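Local coordinates for 389aa long hypothetical nucleolar protein (PDB 5ZVE) that transfers a methyl group from S-adenosyl-L-methionine to C5 of cytosine 72 in several tRNAs, at residues F80-E85 with L160-L165. Numbering follows the deposited sequence.
Sequences FSDDFE and LPKFKL
F80, just ahead of the type I beta turn S81 to F84, packs its ring between L160 and K162 at the end of strand 154-161 of the PUA domain. The F80 ring suits this place by being broad and apolar: F80 CD2 touches L160 CD2 at 3.9 Å, the L160 carbonyl oxygen sits at the ring's edge, in plane, and the aliphatic part of K162 crosses at about a right angle, K162 CD 3.4 Å from F80 CE1. K162 suits its place because its methylene chain can lie against an aromatic ring while its end carries a charge. With CG anti to the backbone N (chi1 171°) and bends at chi2 and chi3, the chain carries K162 NZ past the ring to the backbone just before the turn, where it bonds weakly to F80 O (3.3 Å). With an alanine here in place of F80, a gap would probably open between L160 and the aliphatic part of K162, leaving the lysine chain less supported on that side. Farther out, L134 of strand 134-140 also touches the F80 side chain, while N79 hydrogen-bonds P161 O through its side chain. Within the turn, S81 OG donates to D83 OD1. The carboxylate of D82 matches the K162 charge in a salt bridge, K162 NZ meeting D82 OD1 at 2.5 Å on its anti side, 27° out of the carboxylate plane.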
ATOM      1  N   PHE A  80       0.080  -6.953 -23.569  1.00 27.36           N
ATOM      2  CA  PHE A  80       0.900  -6.731 -24.749  1.00 33.36           C
ATOM      3  C   PHE A  80       2.372  -6.606 -24.371  1.00 33.39           C
ATOM      4  O   PHE A  80       2.714  -6.397 -23.205  1.00 28.98           O
ATOM      5  CB  PHE A  80       0.434  -5.495 -25.530  1.00 29.85           C
ATOM      6  CG  PHE A  80       0.172  -4.288 -24.677  1.00 26.97           C
ATOM      7  CD1 PHE A  80       1.209  -3.444 -24.310  1.00 25.70           C
ATOM      8  CD2 PHE A  80      -1.116  -3.972 -24.278  1.00 22.16           C
ATOM      9  CE1 PHE A  80       0.971  -2.326 -23.538  1.00 23.82           C
ATOM     10  CE2 PHE A  80      -1.364  -2.855 -23.509  1.00 22.66           C
ATOM     11  CZ  PHE A  80      -0.318  -2.029 -23.135  1.00 21.91           C
ATOM     12  N   SER A  81       3.238  -6.751 -25.367  1.00 34.38           N
ATOM     13  CA  SER A  81       4.679  -6.747 -25.147  1.00 40.77           C
ATOM     14  C   SER A  81       5.190  -5.368 -24.742  1.00 38.53           C
ATOM     15  O   SER A  81       4.548  -4.351 -25.004  1.00 33.95           O
ATOM     16  CB  SER A  81       5.405  -7.227 -26.406  1.00 42.88           C
ATOM     17  OG  SER A  81       6.806  -7.257 -26.203  1.00 52.10           O
ATOM     18  N   ASP A  82       6.352  -5.343 -24.101  1.00 43.38           N
ATOM     19  CA  ASP A  82       6.932  -4.097 -23.624  1.00 41.03           C
ATOM     20  C   ASP A  82       7.376  -3.204 -24.778  1.00 43.21           C
ATOM     21  O   ASP A  82       7.460  -1.987 -24.627  1.00 43.18           O
ATOM     22  CB  ASP A  82       8.111  -4.381 -22.695  1.00 47.85           C
ATOM     23  CG  ASP A  82       7.671  -4.902 -21.343  1.00 48.33           C
ATOM     24  OD1 ASP A  82       6.458  -5.142 -21.165  1.00 47.66           O
ATOM     25  OD2 ASP A  82       8.536  -5.077 -20.462  1.00 52.11           O
ATOM     26  N   ASP A  83       7.654  -3.809 -25.929  1.00 45.34           N
ATOM     27  CA  ASP A  83       8.111  -3.056 -27.095  1.00 46.22           C
ATOM     28  C   ASP A  83       6.999  -2.778 -28.104  1.00 42.94           C
ATOM     29  O   ASP A  83       7.251  -2.182 -29.150  1.00 44.97           O
ATOM     30  CB  ASP A  83       9.254  -3.792 -27.796  1.00 46.80           C
ATOM     31  CG  ASP A  83       8.809  -5.098 -28.423  1.00 55.79           C
ATOM     32  OD1 ASP A  83       7.763  -5.638 -28.005  1.00 52.14           O
ATOM     33  OD2 ASP A  83       9.501  -5.580 -29.346  1.00 68.67           O
ATOM     34  N   PHE A  84       5.783  -3.227 -27.797  1.00 40.17           N
ATOM     35  CA  PHE A  84       4.648  -3.098 -28.713  1.00 40.10           C
ATOM     36  C   PHE A  84       4.439  -1.661 -29.191  1.00 36.83           C
ATOM     37  O   PHE A  84       4.340  -0.735 -28.386  1.00 39.37           O
ATOM     38  CB  PHE A  84       3.367  -3.609 -28.051  1.00 34.45           C
ATOM     39  CG  PHE A  84       2.165  -3.586 -28.956  1.00 37.42           C
ATOM     40  CD1 PHE A  84       2.238  -4.102 -30.240  1.00 34.68           C
ATOM     41  CD2 PHE A  84       0.966  -3.047 -28.527  1.00 34.41           C
ATOM     42  CE1 PHE A  84       1.136  -4.085 -31.076  1.00 33.62           C
ATOM     43  CE2 PHE A  84      -0.135  -3.024 -29.362  1.00 31.24           C
ATOM     44  CZ  PHE A  84      -0.050  -3.544 -30.635  1.00 33.63           C
ATOM     45  N   GLU A  85       4.385  -1.484 -30.507  1.00 40.25           N
ATOM     46  CA  GLU A  85       4.165  -0.169 -31.105  1.00 39.18           C
ATOM     47  C   GLU A  85       2.879  -0.154 -31.915  1.00 35.43           C
ATOM     48  O   GLU A  85       2.903  -0.340 -33.132  1.00 38.68           O
ATOM     49  CB  GLU A  85       5.341   0.240 -31.992  1.00 38.98           C
ATOM     50  CG  GLU A  85       6.653   0.408 -31.251  1.00 42.87           C
ATOM     51  CD  GLU A  85       7.377   1.682 -31.648  1.00 52.62           C
ATOM     52  OE1 GLU A  85       7.151   2.173 -32.777  1.00 44.46           O
ATOM     53  OE2 GLU A  85       8.172   2.193 -30.829  1.00 49.94           O
ATOM     54  N   LEU A 160      -8.070  -2.861 -23.609  1.00 20.88           N
ATOM     55  CA  LEU A 160      -6.821  -3.598 -23.507  1.00 23.34           C
ATOM     56  C   LEU A 160      -5.828  -2.864 -22.619  1.00 21.42           C
ATOM     57  O   LEU A 160      -4.884  -2.243 -23.108  1.00 19.77           O
ATOM     58  CB  LEU A 160      -6.214  -3.831 -24.892  1.00 23.38           C
ATOM     59  CG  LEU A 160      -5.078  -4.856 -24.922  1.00 26.38           C
ATOM     60  CD1 LEU A 160      -5.609  -6.260 -24.629  1.00 19.92           C
ATOM     61  CD2 LEU A 160      -4.367  -4.806 -26.262  1.00 26.03           C
ATOM     62  N   PRO A 161      -6.049  -2.923 -21.301  1.00 24.50           N
ATOM     63  CA  PRO A 161      -5.072  -2.380 -20.357  1.00 19.92           C
ATOM     64  C   PRO A 161      -3.809  -3.231 -20.362  1.00 20.84           C
ATOM     65  O   PRO A 161      -3.874  -4.396 -20.731  1.00 19.91           O
ATOM     66  CB  PRO A 161      -5.799  -2.464 -19.016  1.00 20.74           C
ATOM     67  CG  PRO A 161      -6.710  -3.636 -19.177  1.00 23.62           C
ATOM     68  CD  PRO A 161      -7.171  -3.587 -20.612  1.00 20.46           C
ATOM     69  N   LYS A 162      -2.679  -2.659 -19.973  1.00 19.26           N
ATOM     70  CA  LYS A 162      -1.453  -3.433 -19.887  1.00 20.85           C
ATOM     71  C   LYS A 162      -1.625  -4.568 -18.869  1.00 24.47           C
ATOM     72  O   LYS A 162      -1.236  -5.710 -19.117  1.00 22.10           O
ATOM     73  CB  LYS A 162      -0.286  -2.524 -19.513  1.00 19.96           C
ATOM     74  CG  LYS A 162       0.996  -3.248 -19.197  1.00 26.81           C
ATOM     75  CD  LYS A 162       1.782  -3.587 -20.436  1.00 24.99           C
ATOM     76  CE  LYS A 162       3.271  -3.474 -20.161  1.00 22.85           C
ATOM     77  NZ  LYS A 162       4.070  -4.272 -21.127  1.00 37.71           N
ATOM     78  N   PHE A 163      -2.231  -4.243 -17.731  1.00 20.23           N
ATOM     79  CA  PHE A 163      -2.577  -5.231 -16.716  1.00 19.89           C
ATOM     80  C   PHE A 163      -4.010  -5.017 -16.265  1.00 21.15           C
ATOM     81  O   PHE A 163      -4.555  -3.924 -16.408  1.00 21.58           O
ATOM     82  CB  PHE A 163      -1.647  -5.150 -15.500  1.00 20.29           C
ATOM     83  CG  PHE A 163      -0.213  -5.472 -15.801  1.00 21.04           C
ATOM     84  CD1 PHE A 163       0.230  -6.786 -15.803  1.00 24.08           C
ATOM     85  CD2 PHE A 163       0.697  -4.459 -16.060  1.00 21.51           C
ATOM     86  CE1 PHE A 163       1.554  -7.088 -16.070  1.00 23.81           C
ATOM     87  CE2 PHE A 163       2.028  -4.752 -16.322  1.00 22.60           C
ATOM     88  CZ  PHE A 163       2.456  -6.068 -16.331  1.00 20.74           C
ATOM     89  N   LYS A 164      -4.617  -6.062 -15.717  1.00 18.49           N
ATOM     90  CA  LYS A 164      -5.977  -5.964 -15.213  1.00 22.13           C
ATOM     91  C   LYS A 164      -6.103  -6.477 -13.782  1.00 24.46           C
ATOM     92  O   LYS A 164      -5.836  -7.643 -13.502  1.00 19.21           O
ATOM     93  CB  LYS A 164      -6.933  -6.733 -16.123  1.00 27.29           C
ATOM     94  CG  LYS A 164      -8.383  -6.700 -15.677  1.00 30.54           C
ATOM     95  CD  LYS A 164      -8.868  -5.288 -15.453  1.00 31.99           C
ATOM     96  CE  LYS A 164     -10.354  -5.267 -15.127  1.00 41.35           C
ATOM     97  NZ  LYS A 164     -10.788  -3.918 -14.662  1.00 57.85           N
ATOM     98  N   LEU A 165      -6.503  -5.578 -12.887  1.00 21.98           N
ATOM     99  CA  LEU A 165      -6.906  -5.924 -11.534  1.00 25.41           C
ATOM    100  C   LEU A 165      -8.381  -5.579 -11.407  1.00 29.46           C
ATOM    101  O   LEU A 165      -8.847  -4.635 -12.033  1.00 24.24           O
ATOM    102  CB  LEU A 165      -6.085  -5.163 -10.489  1.00 24.97           C
ATOM    103  CG  LEU A 165      -4.599  -5.494 -10.333  1.00 26.46           C
ATOM    104  CD1 LEU A 165      -3.973  -4.629  -9.253  1.00 26.34           C
ATOM    105  CD2 LEU A 165      -4.424  -6.957  -9.997  1.00 26.13           C
TER